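PDB 4ZXH: Abbfa_003403 from Acinetobacter baumannii, which is a four-domain nonribosomal peptide synthetase whose condensation, adenylation, carrier and thioesterase domains probably activate, join and release amino-acid building blocks. Local coordinates for residues G262-L267 against I303-D308; S242-L247 against F256-S261; A1187-A1192 against D1241-N1246; H1216-A1221 against S1234-Y1239. One frame throughout, in Å; residues are numbered along the deposited sequence.

Contact 1: G262-L267 against I303-D308; sequences GFYVLL and IHMDID
Tyr264 on helix 255-271 leans against Ile303, Met305 and Ile307 in a buried helix-on-sheet contact of the condensation domain, a member of the CoA-dependent acyltransferase clan. Strand 302-306 pairs with strand 275-279 in a two-stranded antiparallel sheet, and Tyr264 carries the helix side almost alone. Its CG lies beside the backbone N (chi1 -77°), a setting that lets the long ring stretch across to the strand. Tyrosine suits this place because its flat face can pack on apolar side chains while its hydroxyl settles a backbone oxygen at the far end.

The face is occupied by Met305, whose CG makes a CH-pi contact 3.5 Å from the Tyr264 ring centroid. The sulfur is more distant: SD stands 5.0 Å from that centroid in an oblique Met-aromatic approach, because the flexible methionine chain bends at chi2 and chi3. At the root of the ring, Ile307 adds a branched aliphatic end, its CD1 lying 4.2 Å from Tyr264 CB. Helix 313-329 also touches Ile303, Met305 and Ile307, so the strand and the loop after it pack on two helices.

Polar chemistry enters only at the ring's edge. Tyr264 OH donates to Ile303 O across 2.8 Å, arriving from above the carbonyl plane, 50° out of it.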
loop_
_atom_site.group_PDB
_atom_site.type_symbol
_atom_site.label_atom_id
_atom_site.label_comp_id
_atom_site.label_asym_id
_atom_site.label_seq_id
_atom_site.Cartn_x
_atom_site.Cartn_y
_atom_site.Cartn_z
ATOM N N GLY A 262 -6.767 24.100 16.306
ATOM C CA GLY A 262 -6.003 24.627 15.194
ATOM C C GLY A 262 -5.459 23.528 14.292
ATOM O O GLY A 262 -5.474 23.667 13.074
ATOM N N PHE A 263 -5.004 22.427 14.887
ATOM C CA PHE A 263 -4.397 21.348 14.115
ATOM C C PHE A 263 -5.418 20.635 13.225
ATOM O O PHE A 263 -5.151 20.414 12.045
ATOM C CB PHE A 263 -3.710 20.345 15.043
ATOM C CG PHE A 263 -2.632 19.543 14.374
ATOM C CD1 PHE A 263 -2.015 20.017 13.224
ATOM C CD2 PHE A 263 -2.207 18.339 14.910
ATOM C CE1 PHE A 263 -1.023 19.299 12.605
ATOM C CE2 PHE A 263 -1.196 17.614 14.293
ATOM C CZ PHE A 263 -0.610 18.093 13.135
ATOM N N TYR A 264 -6.576 20.279 13.781
ATOM C CA TYR A 264 -7.673 19.728 12.978
ATOM C C TYR A 264 -8.042 20.659 11.816
ATOM O O TYR A 264 -8.143 20.228 10.669
ATOM C CB TYR A 264 -8.922 19.501 13.830
ATOM C CG TYR A 264 -8.908 18.287 14.723
ATOM C CD1 TYR A 264 -8.974 17.011 14.196
ATOM C CD2 TYR A 264 -8.883 18.426 16.099
ATOM C CE1 TYR A 264 -8.985 15.911 15.011
ATOM C CE2 TYR A 264 -8.886 17.330 16.924
ATOM C CZ TYR A 264 -8.934 16.078 16.379
ATOM O OH TYR A 264 -8.944 14.986 17.212
ATOM N N VAL A 265 -8.252 21.937 12.122
ATOM C CA VAL A 265 -8.595 22.908 11.090
ATOM C C VAL A 265 -7.556 22.861 9.978
ATOM O O VAL A 265 -7.908 22.804 8.808
ATOM C CB VAL A 265 -8.707 24.341 11.657
ATOM C CG1 VAL A 265 -8.669 25.365 10.539
ATOM C CG2 VAL A 265 -9.987 24.484 12.449
ATOM N N LEU A 266 -6.282 22.840 10.354
ATOM C CA LEU A 266 -5.205 22.677 9.385
ATOM C C LEU A 266 -5.352 21.425 8.505
ATOM O O LEU A 266 -5.289 21.527 7.284
ATOM C CB LEU A 266 -3.848 22.631 10.087
ATOM C CG LEU A 266 -2.748 22.416 9.047
ATOM C CD1 LEU A 266 -2.750 23.566 8.069
ATOM C CD2 LEU A 266 -1.376 22.240 9.669
ATOM N N LEU A 267 -5.527 20.250 9.110
ATOM C CA LEU A 267 -5.599 19.007 8.332
ATOM C C LEU A 267 -6.868 18.950 7.475
ATOM O O LEU A 267 -6.891 18.317 6.421
ATOM C CB LEU A 267 -5.534 17.793 9.255
ATOM C CG LEU A 267 -4.354 17.825 10.240
ATOM C CD1 LEU A 267 -4.529 16.793 11.348
ATOM C CD2 LEU A 267 -3.009 17.631 9.534
ATOM N N ILE A 303 -8.521 10.676 19.006
ATOM C CA ILE A 303 -9.685 11.550 18.948
ATOM C C ILE A 303 -10.161 11.704 17.512
ATOM O O ILE A 303 -9.488 12.327 16.684
ATOM C CB ILE A 303 -9.391 12.940 19.515
ATOM C CG1 ILE A 303 -8.731 12.849 20.892
ATOM C CG2 ILE A 303 -10.655 13.740 19.573
ATOM C CD1 ILE A 303 -9.520 12.050 21.864
ATOM N N HIS A 304 -11.317 11.127 17.213
ATOM C CA HIS A 304 -11.895 11.232 15.878
ATOM C C HIS A 304 -12.951 12.334 15.886
ATOM O O HIS A 304 -13.970 12.213 16.571
ATOM C CB HIS A 304 -12.479 9.880 15.452
ATOM C CG HIS A 304 -13.343 9.937 14.230
ATOM N ND1 HIS A 304 -14.397 9.070 14.033
ATOM C CD2 HIS A 304 -13.311 10.746 13.145
ATOM C CE1 HIS A 304 -14.983 9.349 12.881
ATOM N NE2 HIS A 304 -14.345 10.362 12.323
ATOM N N MET A 305 -12.681 13.415 15.151
ATOM C CA MET A 305 -13.585 14.567 15.045
ATOM C C MET A 305 -14.326 14.546 13.720
ATOM O O MET A 305 -13.732 14.308 12.675
ATOM C CB MET A 305 -12.825 15.901 15.146
ATOM C CG MET A 305 -12.193 16.244 16.500
ATOM S SD MET A 305 -13.364 16.657 17.786
ATOM C CE MET A 305 -14.428 17.794 16.892
ATOM N N ASP A 306 -15.621 14.818 13.753
ATOM C CA ASP A 306 -16.327 15.076 12.514
ATOM C C ASP A 306 -16.411 16.582 12.354
ATOM O O ASP A 306 -17.212 17.228 13.022
ATOM C CB ASP A 306 -17.714 14.436 12.518
ATOM C CG ASP A 306 -18.341 14.389 11.135
ATOM O OD1 ASP A 306 -17.829 15.072 10.223
ATOM O OD2 ASP A 306 -19.337 13.661 10.953
ATOM N N ILE A 307 -15.553 17.141 11.502
ATOM C CA ILE A 307 -15.571 18.578 11.219
ATOM C C ILE A 307 -16.854 18.999 10.540
ATOM O O ILE A 307 -17.258 18.402 9.541
ATOM C CB ILE A 307 -14.428 19.025 10.298
ATOM C CG1 ILE A 307 -13.093 18.469 10.773
ATOM C CG2 ILE A 307 -14.381 20.550 10.220
ATOM C CD1 ILE A 307 -12.725 18.938 12.110
ATOM N N ASP A 308 -17.482 20.030 11.094
ATOM C CA ASP A 308 -18.586 20.713 10.445
ATOM C C ASP A 308 -18.107 22.110 10.021
ATOM O O ASP A 308 -17.996 23.005 10.856
ATOM C CB ASP A 308 -19.779 20.789 11.403
ATOM C CG ASP A 308 -20.967 21.539 10.826
ATOM O OD1 ASP A 308 -21.062 21.713 9.588
ATOM O OD2 ASP A 308 -21.815 21.960 11.641
#

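Contact 2: S242-L247 against F256-S261; sequences SGLVNL and FGLVLS
The carbonyl oxygen of Gly257, next in the chain to the Leu258 that meets Leu244 and Leu247, is gripped twice. Ser261 N reaches Gly257 O at 3.0 Å as the ordinary helical bond, and Ser261 OG donates to the same Gly257 O at 3.1 Å from the opposite face of its plane. Serine fits here: it is small, and its hydroxyl folds back onto its own helix, so a polar side chain can be buried beside helices 313-329 and 428-447.

The side chains that meet across the contact are all aliphatic. Helices 238-249 and 255-271 of the condensation domain follow one another through a short turn, and Leu258 reaches from the second toward the first. Its CG is anti to the backbone N (chi1 -173°), which carries the two methyl groups outward from the helix. CD2 then comes to rest beside two leucines one turn apart. It lies 3.9 Å from Leu244 CD2, methyl to methyl, and 4.1 Å from Leu247 CB. The second branch of Leu258 is used as well, since CD1 approaches Leu247 CD2 at 4.2 Å. Leu247 and Leu258 cross at about a right angle, and both methyls of Leu258 and both the CB and CD2 of Leu247 take part.

Leu244 also packs on Leu442 and Val446, and Leu258 on Met445, so helix 428-447 packs against both helices. With the Ser261 hydroxyl bonded within its own helix, the union of the two rests on dispersion and burial of leucine surface, not on directed bonds.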
loop_
_atom_site.group_PDB
_atom_site.type_symbol
_atom_site.label_atom_id
_atom_site.label_comp_id
_atom_site.label_asym_id
_atom_site.label_seq_id
_atom_site.Cartn_x
_atom_site.Cartn_y
_atom_site.Cartn_z
ATOM N N SER A 242 0.649 35.216 22.813
ATOM C CA SER A 242 -0.143 35.874 23.841
ATOM C C SER A 242 -1.625 35.780 23.520
ATOM O O SER A 242 -2.437 35.459 24.392
ATOM C CB SER A 242 0.270 37.335 23.980
ATOM O OG SER A 242 1.633 37.435 24.349
ATOM N N GLY A 243 -1.971 36.060 22.266
ATOM C CA GLY A 243 -3.352 35.983 21.821
ATOM C C GLY A 243 -3.988 34.636 22.119
ATOM O O GLY A 243 -5.087 34.573 22.668
ATOM N N LEU A 244 -3.286 33.563 21.765
ATOM C CA LEU A 244 -3.754 32.213 22.028
ATOM C C LEU A 244 -4.066 32.004 23.500
ATOM O O LEU A 244 -5.146 31.520 23.836
ATOM C CB LEU A 244 -2.725 31.187 21.561
ATOM C CG LEU A 244 -2.471 31.136 20.052
ATOM C CD1 LEU A 244 -1.284 30.251 19.743
ATOM C CD2 LEU A 244 -3.699 30.652 19.334
ATOM N N VAL A 245 -3.131 32.367 24.375
ATOM C CA VAL A 245 -3.359 32.274 25.821
ATOM C C VAL A 245 -4.600 33.060 26.253
ATOM O O VAL A 245 -5.410 32.571 27.041
ATOM C CB VAL A 245 -2.138 32.777 26.636
ATOM C CG1 VAL A 245 -2.507 32.959 28.109
ATOM C CG2 VAL A 245 -0.956 31.820 26.492
ATOM N N ASN A 246 -4.762 34.270 25.731
ATOM C CA ASN A 246 -5.937 35.067 26.068
ATOM C C ASN A 246 -7.197 34.490 25.443
ATOM O O ASN A 246 -8.245 34.460 26.077
ATOM C CB ASN A 246 -5.756 36.526 25.641
ATOM C CG ASN A 246 -4.717 37.256 26.481
ATOM O OD1 ASN A 246 -4.357 36.816 27.577
ATOM N ND2 ASN A 246 -4.231 38.378 25.968
ATOM N N LEU A 247 -7.086 34.021 24.204
ATOM C CA LEU A 247 -8.214 33.401 23.507
ATOM C C LEU A 247 -8.655 32.115 24.208
ATOM O O LEU A 247 -9.832 31.757 24.185
ATOM C CB LEU A 247 -7.849 33.113 22.049
ATOM C CG LEU A 247 -8.970 32.611 21.136
ATOM C CD1 LEU A 247 -10.091 33.645 21.041
ATOM C CD2 LEU A 247 -8.453 32.232 19.746
ATOM N N PHE A 256 -3.928 23.765 25.391
ATOM C CA PHE A 256 -3.737 22.517 24.670
ATOM C C PHE A 256 -4.894 22.285 23.737
ATOM O O PHE A 256 -4.707 21.912 22.576
ATOM C CB PHE A 256 -3.608 21.330 25.617
ATOM C CG PHE A 256 -3.727 20.001 24.921
ATOM C CD1 PHE A 256 -2.748 19.577 24.037
ATOM C CD2 PHE A 256 -4.820 19.183 25.133
ATOM C CE1 PHE A 256 -2.852 18.372 23.375
ATOM C CE2 PHE A 256 -4.923 17.967 24.478
ATOM C CZ PHE A 256 -3.934 17.565 23.596
ATOM N N GLY A 257 -6.099 22.506 24.254
ATOM C CA GLY A 257 -7.305 22.325 23.472
ATOM C C GLY A 257 -7.347 23.272 22.290
ATOM O O GLY A 257 -7.799 22.911 21.209
ATOM N N LEU A 258 -6.863 24.490 22.488
ATOM C CA LEU A 258 -6.930 25.490 21.435
ATOM C C LEU A 258 -6.050 25.090 20.268
ATOM O O LEU A 258 -6.459 25.157 19.114
ATOM C CB LEU A 258 -6.512 26.857 21.971
ATOM C CG LEU A 258 -6.679 28.074 21.063
ATOM C CD1 LEU A 258 -8.090 28.152 20.533
ATOM C CD2 LEU A 258 -6.336 29.332 21.837
ATOM N N VAL A 259 -4.833 24.667 20.574
ATOM C CA VAL A 259 -3.878 24.356 19.534
ATOM C C VAL A 259 -4.299 23.081 18.828
ATOM O O VAL A 259 -4.081 22.914 17.629
ATOM C CB VAL A 259 -2.456 24.222 20.117
ATOM C CG1 VAL A 259 -1.461 23.737 19.061
ATOM C CG2 VAL A 259 -2.011 25.550 20.726
ATOM N N LEU A 260 -4.922 22.171 19.563
ATOM C CA LEU A 260 -5.395 20.939 18.936
ATOM C C LEU A 260 -6.469 21.296 17.913
ATOM O O LEU A 260 -6.439 20.810 16.784
ATOM C CB LEU A 260 -5.929 19.958 19.980
ATOM C CG LEU A 260 -6.538 18.669 19.429
ATOM C CD1 LEU A 260 -5.486 17.910 18.666
ATOM C CD2 LEU A 260 -7.130 17.811 20.532
ATOM N N SER A 261 -7.396 22.172 18.305
ATOM C CA SER A 261 -8.414 22.691 17.390
ATOM C C SER A 261 -7.791 23.271 16.125
ATOM O O SER A 261 -8.229 22.970 15.010
ATOM C CB SER A 261 -9.261 23.757 18.074
ATOM O OG SER A 261 -10.058 23.168 19.079
#

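Contact 3: A1187-A1192 against D1241-N1246; sequences ARDLAA and DTYLAN
Asp1189 and Tyr1243 meet through one charged-acceptor hydrogen bond that links two helices, 1179-1191 and 1233-1251, of the thioesterase domain. This domain has the alpha/beta-hydrolase fold, and both helices belong to the helical insertion between strands 1157-1163 and 1262-1267, consistent with the lid of related thioesterases. Tyr1243 OH donates to Asp1189 OD2 over 2.8 Å. The hydroxyl comes in on the anti side of OD2, tilted out of the carboxylate plane, and OD2 in turn sits at the edge of the ring, near its plane, 3.5 Å from Tyr1243 CE1. Carboxylate and ring are turned 58° against each other, so they meet across rather than stack. Tyrosine has the length for this span: its ring points away from the backbone N (chi1 179°), extends straight from the helix and presents the phenol to the acid.

One shell out, Arg1188 fixes the carboxylate from the same helix. Its NE forms a salt bridge to Asp1189 OD1 at 2.8 Å, while OD2 takes the phenol; NH2 adds weak bonds to both oxygens. The positive charge would be expected to favour the anionic form of the acid and to hold it in place for the phenol. The tyrosine ring is held in turn by Trp1185, by Ile1073 and by Phe1186, whose ring meets it with planes about 50° apart.

Farther along the backbone, the carbonyl oxygen of Arg1188 accepts from both Ala1191 N and Ala1192 N, each at 3.1 Å.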
loop_
_atom_site.group_PDB
_atom_site.type_symbol
_atom_site.label_atom_id
_atom_site.label_comp_id
_atom_site.label_asym_id
_atom_site.label_seq_id
_atom_site.Cartn_x
_atom_site.Cartn_y
_atom_site.Cartn_z
ATOM N N ALA A 1187 -3.586 -42.057 -6.123
ATOM C CA ALA A 1187 -4.309 -40.876 -6.587
ATOM C C ALA A 1187 -5.700 -40.798 -5.936
ATOM O O ALA A 1187 -6.088 -39.759 -5.411
ATOM C CB ALA A 1187 -4.425 -40.891 -8.089
ATOM N N ARG A 1188 -6.420 -41.918 -5.949
ATOM C CA ARG A 1188 -7.737 -42.009 -5.331
ATOM C C ARG A 1188 -7.689 -41.713 -3.830
ATOM O O ARG A 1188 -8.450 -40.876 -3.337
ATOM C CB ARG A 1188 -8.347 -43.399 -5.570
ATOM C CG ARG A 1188 -9.648 -43.639 -4.821
ATOM C CD ARG A 1188 -9.961 -45.108 -4.695
ATOM N NE ARG A 1188 -8.933 -45.793 -3.913
ATOM C CZ ARG A 1188 -8.760 -47.110 -3.880
ATOM N NH1 ARG A 1188 -9.544 -47.910 -4.595
ATOM N NH2 ARG A 1188 -7.788 -47.623 -3.141
ATOM N N ASP A 1189 -6.796 -42.390 -3.112
ATOM C CA ASP A 1189 -6.687 -42.233 -1.656
ATOM C C ASP A 1189 -6.141 -40.859 -1.257
ATOM O O ASP A 1189 -6.258 -40.434 -0.108
ATOM C CB ASP A 1189 -5.808 -43.341 -1.053
ATOM C CG ASP A 1189 -6.384 -44.739 -1.291
ATOM O OD1 ASP A 1189 -7.587 -44.812 -1.627
ATOM O OD2 ASP A 1189 -5.651 -45.762 -1.131
ATOM N N LEU A 1190 -5.546 -40.168 -2.213
ATOM C CA LEU A 1190 -5.095 -38.802 -2.005
ATOM C C LEU A 1190 -6.266 -37.820 -1.918
ATOM O O LEU A 1190 -6.250 -36.888 -1.128
ATOM C CB LEU A 1190 -4.182 -38.409 -3.156
ATOM C CG LEU A 1190 -3.128 -37.338 -3.010
ATOM C CD1 LEU A 1190 -2.307 -37.588 -1.765
ATOM C CD2 LEU A 1190 -2.262 -37.404 -4.257
ATOM N N ALA A 1191 -7.282 -38.028 -2.752
ATOM C CA ALA A 1191 -8.394 -37.092 -2.856
ATOM C C ALA A 1191 -9.552 -37.410 -1.920
ATOM O O ALA A 1191 -10.294 -36.504 -1.513
ATOM C CB ALA A 1191 -8.893 -37.046 -4.276
ATOM N N ALA A 1192 -9.722 -38.691 -1.597
ATOM C CA ALA A 1192 -10.863 -39.122 -0.798
ATOM C C ALA A 1192 -10.941 -38.431 0.577
ATOM O O ALA A 1192 -12.037 -38.147 1.061
ATOM C CB ALA A 1192 -10.845 -40.617 -0.634
ATOM N N ASP A 1241 6.093 -42.699 -1.514
ATOM C CA ASP A 1241 6.939 -43.675 -0.810
ATOM C C ASP A 1241 6.400 -44.028 0.578
ATOM O O ASP A 1241 6.392 -45.202 0.969
ATOM C CB ASP A 1241 8.370 -43.162 -0.682
ATOM C CG ASP A 1241 9.164 -43.292 -1.976
ATOM O OD1 ASP A 1241 8.684 -43.938 -2.957
ATOM O OD2 ASP A 1241 10.289 -42.739 -1.999
ATOM N N THR A 1242 5.948 -43.019 1.320
ATOM C CA THR A 1242 5.270 -43.262 2.597
ATOM C C THR A 1242 4.055 -44.177 2.423
ATOM O O THR A 1242 3.897 -45.171 3.146
ATOM C CB THR A 1242 4.838 -41.942 3.254
ATOM O OG1 THR A 1242 6.012 -41.241 3.670
ATOM C CG2 THR A 1242 3.968 -42.193 4.467
ATOM N N TYR A 1243 3.222 -43.840 1.446
ATOM C CA TYR A 1243 2.069 -44.647 1.072
ATOM C C TYR A 1243 2.484 -46.103 0.784
ATOM O O TYR A 1243 1.879 -47.049 1.320
ATOM C CB TYR A 1243 1.369 -44.010 -0.139
ATOM C CG TYR A 1243 0.156 -44.762 -0.665
ATOM C CD1 TYR A 1243 -1.081 -44.639 -0.039
ATOM C CD2 TYR A 1243 0.246 -45.576 -1.812
ATOM C CE1 TYR A 1243 -2.186 -45.321 -0.507
ATOM C CE2 TYR A 1243 -0.852 -46.254 -2.301
ATOM C CZ TYR A 1243 -2.071 -46.116 -1.639
ATOM O OH TYR A 1243 -3.189 -46.770 -2.088
ATOM N N LEU A 1244 3.529 -46.288 -0.027
ATOM C CA LEU A 1244 3.985 -47.638 -0.379
ATOM C C LEU A 1244 4.488 -48.371 0.858
ATOM O O LEU A 1244 4.265 -49.566 0.998
ATOM C CB LEU A 1244 5.086 -47.600 -1.453
ATOM C CG LEU A 1244 4.641 -47.139 -2.847
ATOM C CD1 LEU A 1244 5.815 -46.974 -3.758
ATOM C CD2 LEU A 1244 3.629 -48.084 -3.461
ATOM N N ALA A 1245 5.157 -47.642 1.752
ATOM C CA ALA A 1245 5.787 -48.229 2.931
ATOM C C ALA A 1245 4.741 -48.780 3.878
ATOM O O ALA A 1245 4.870 -49.890 4.412
ATOM C CB ALA A 1245 6.639 -47.209 3.633
ATOM N N ASN A 1246 3.685 -48.000 4.077
ATOM C CA ASN A 1246 2.592 -48.450 4.921
ATOM C C ASN A 1246 1.883 -49.633 4.279
ATOM O O ASN A 1246 1.415 -50.532 4.981
ATOM C CB ASN A 1246 1.628 -47.306 5.195
ATOM C CG ASN A 1246 2.176 -46.320 6.220
ATOM O OD1 ASN A 1246 3.020 -46.672 7.058
ATOM N ND2 ASN A 1246 1.686 -45.081 6.170
#

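Contact 4: H1216-A1221 against S1234-Y1239; sequences HVLKEA and SDFRLY
Phe1236 packs its ring against Val1217 and Leu1218, and all of the contact is apolar. It joins helices 1210-1223 and 1233-1251, neighbours in sequence within the thioesterase domain, at a place where the CA atoms of Leu1218 and Phe1236 come within 6.8 Å.

Aliphatic-to-ring contacts make up most of it. Val1217 points CG1 at the outer end of the ring, 3.5 Å from Phe1236 CZ, in an oblique approach with the two side chains nearly perpendicular. Beta-branching suits valine to this role, since it offers a broad methyl surface close to its own helix. Leu1218 works nearer the root: its CB lies over one face, offset toward the rim, while CD1 comes to 3.9 Å from Phe1236 CD1.

Aliphatic-to-aliphatic contact is smaller. Leu1218 CD1 also lies 4.1 Å from Phe1236 CB, because the leucine and phenylalanine side chains slide past each other in opposite directions. A chi1 of -178° turns the Phe1236 ring to the far side from its backbone N, and this projects it far enough to lie alongside leucine and still reach valine.

Aromatic packing extends the cluster to a third helix: the rings of Phe1236 and Phe1186 meet at about 65°. Phe1186 belongs to helix 1179-1191, whose Leu1183 and Ala1187 touch Val1217, so the pair sits where three helices of the domain converge.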
loop_
_atom_site.group_PDB
_atom_site.type_symbol
_atom_site.label_atom_id
_atom_site.label_comp_id
_atom_site.label_asym_id
_atom_site.label_seq_id
_atom_site.Cartn_x
_atom_site.Cartn_y
_atom_site.Cartn_z
ATOM N N HIS A 1216 2.079 -36.896 -14.092
ATOM C CA HIS A 1216 0.660 -36.814 -14.397
ATOM C C HIS A 1216 -0.168 -36.774 -13.117
ATOM O O HIS A 1216 -1.038 -35.917 -12.959
ATOM C CB HIS A 1216 0.198 -37.968 -15.268
ATOM C CG HIS A 1216 -1.260 -37.898 -15.592
ATOM N ND1 HIS A 1216 -1.790 -36.918 -16.404
ATOM C CD2 HIS A 1216 -2.308 -38.649 -15.175
ATOM C CE1 HIS A 1216 -3.099 -37.082 -16.491
ATOM N NE2 HIS A 1216 -3.440 -38.124 -15.755
ATOM N N VAL A 1217 0.114 -37.686 -12.194
ATOM C CA VAL A 1217 -0.631 -37.732 -10.942
ATOM C C VAL A 1217 -0.399 -36.464 -10.118
ATOM O O VAL A 1217 -1.335 -35.924 -9.525
ATOM C CB VAL A 1217 -0.264 -38.992 -10.115
ATOM C CG1 VAL A 1217 -0.990 -39.005 -8.811
ATOM C CG2 VAL A 1217 -0.591 -40.257 -10.902
ATOM N N LEU A 1218 0.830 -35.959 -10.100
ATOM C CA LEU A 1218 1.094 -34.737 -9.348
ATOM C C LEU A 1218 0.253 -33.604 -9.902
ATOM O O LEU A 1218 -0.443 -32.925 -9.166
ATOM C CB LEU A 1218 2.574 -34.363 -9.397
ATOM C CG LEU A 1218 2.941 -33.043 -8.702
ATOM C CD1 LEU A 1218 2.476 -33.050 -7.256
ATOM C CD2 LEU A 1218 4.427 -32.794 -8.772
ATOM N N LYS A 1219 0.324 -33.430 -11.215
ATOM C CA LYS A 1219 -0.359 -32.351 -11.917
ATOM C C LYS A 1219 -1.866 -32.423 -11.660
ATOM O O LYS A 1219 -2.499 -31.412 -11.335
ATOM C CB LYS A 1219 -0.042 -32.427 -13.421
ATOM C CG LYS A 1219 -0.436 -31.212 -14.226
ATOM C CD LYS A 1219 -0.050 -31.350 -15.703
ATOM N N GLU A 1220 -2.424 -33.629 -11.770
ATOM C CA GLU A 1220 -3.848 -33.825 -11.559
ATOM C C GLU A 1220 -4.246 -33.509 -10.122
ATOM O O GLU A 1220 -5.231 -32.791 -9.895
ATOM C CB GLU A 1220 -4.262 -35.252 -11.926
ATOM C CG GLU A 1220 -4.407 -35.495 -13.443
ATOM C CD GLU A 1220 -5.342 -34.496 -14.120
ATOM O OE1 GLU A 1220 -6.407 -34.159 -13.550
ATOM O OE2 GLU A 1220 -4.998 -34.028 -15.225
ATOM N N ALA A 1221 -3.482 -34.039 -9.163
ATOM C CA ALA A 1221 -3.729 -33.791 -7.739
ATOM C C ALA A 1221 -3.757 -32.295 -7.420
ATOM O O ALA A 1221 -4.631 -31.818 -6.690
ATOM C CB ALA A 1221 -2.694 -34.469 -6.907
ATOM N N SER A 1234 9.851 -34.116 -6.010
ATOM C CA SER A 1234 10.502 -34.828 -4.922
ATOM C C SER A 1234 9.551 -34.906 -3.726
ATOM O O SER A 1234 9.443 -35.946 -3.075
ATOM C CB SER A 1234 11.815 -34.158 -4.539
ATOM O OG SER A 1234 11.575 -33.097 -3.653
ATOM N N ASP A 1235 8.855 -33.805 -3.455
ATOM C CA ASP A 1235 7.810 -33.777 -2.433
ATOM C C ASP A 1235 6.819 -34.912 -2.696
ATOM O O ASP A 1235 6.403 -35.633 -1.781
ATOM C CB ASP A 1235 7.069 -32.419 -2.421
ATOM C CG ASP A 1235 7.929 -31.259 -1.888
ATOM O OD1 ASP A 1235 8.796 -31.497 -1.013
ATOM O OD2 ASP A 1235 7.729 -30.102 -2.347
ATOM N N PHE A 1236 6.439 -35.072 -3.957
ATOM C CA PHE A 1236 5.464 -36.095 -4.303
ATOM C C PHE A 1236 6.034 -37.504 -4.011
ATOM O O PHE A 1236 5.313 -38.372 -3.532
ATOM C CB PHE A 1236 5.027 -35.939 -5.765
ATOM C CG PHE A 1236 3.985 -36.933 -6.207
ATOM C CD1 PHE A 1236 2.638 -36.718 -5.933
ATOM C CD2 PHE A 1236 4.351 -38.077 -6.913
ATOM C CE1 PHE A 1236 1.670 -37.637 -6.342
ATOM C CE2 PHE A 1236 3.396 -39.000 -7.333
ATOM C CZ PHE A 1236 2.051 -38.778 -7.040
ATOM N N ARG A 1237 7.328 -37.709 -4.246
ATOM C CA ARG A 1237 7.954 -38.989 -3.915
ATOM C C ARG A 1237 7.868 -39.330 -2.422
ATOM O O ARG A 1237 7.612 -40.489 -2.070
ATOM C CB ARG A 1237 9.419 -39.011 -4.348
ATOM C CG ARG A 1237 9.630 -39.447 -5.778
ATOM C CD ARG A 1237 10.933 -40.212 -5.919
ATOM N NE ARG A 1237 11.098 -40.744 -7.268
ATOM C CZ ARG A 1237 10.717 -41.966 -7.637
ATOM N NH1 ARG A 1237 10.135 -42.776 -6.755
ATOM N NH2 ARG A 1237 10.906 -42.373 -8.893
ATOM N N LEU A 1238 8.085 -38.343 -1.551
ATOM C CA LEU A 1238 7.974 -38.592 -0.120
ATOM C C LEU A 1238 6.597 -39.163 0.201
ATOM O O LEU A 1238 6.477 -40.114 0.973
ATOM C CB LEU A 1238 8.210 -37.316 0.699
ATOM C CG LEU A 1238 9.603 -36.686 0.620
ATOM C CD1 LEU A 1238 9.739 -35.517 1.567
ATOM C CD2 LEU A 1238 10.636 -37.736 0.919
ATOM N N TYR A 1239 5.563 -38.598 -0.412
ATOM C CA TYR A 1239 4.199 -38.968 -0.057
ATOM C C TYR A 1239 3.834 -40.312 -0.647
ATOM O O TYR A 1239 3.131 -41.103 -0.026
ATOM C CB TYR A 1239 3.192 -37.903 -0.520
ATOM C CG TYR A 1239 3.489 -36.517 0.019
ATOM C CD1 TYR A 1239 4.210 -36.347 1.204
ATOM C CD2 TYR A 1239 3.055 -35.375 -0.658
ATOM C CE1 TYR A 1239 4.491 -35.076 1.698
ATOM C CE2 TYR A 1239 3.331 -34.104 -0.175
ATOM C CZ TYR A 1239 4.050 -33.960 1.007
ATOM O OH TYR A 1239 4.333 -32.702 1.492
#

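From the N terminus, contact 2 comes first, closing the short turn between helices 238-249 and 255-271. The second of these helices then runs directly into contact 1, which closes a longer loop by way of strand 275-279 to strand 302-306; the two are in series, with centres 15 Å apart. Together they tie helices and a two-stranded sheet within the condensation domain. Far along the chain, and across its centre, lies the thioesterase pair. Contact 3 opens at 1187-1192 and closes at 1241-1246, and contact 4 is nested inside that loop. Both use helix 1233-1251, and they touch through Ala1187 with Val1217 and Leu1190 with Ala1221, binding three helices together.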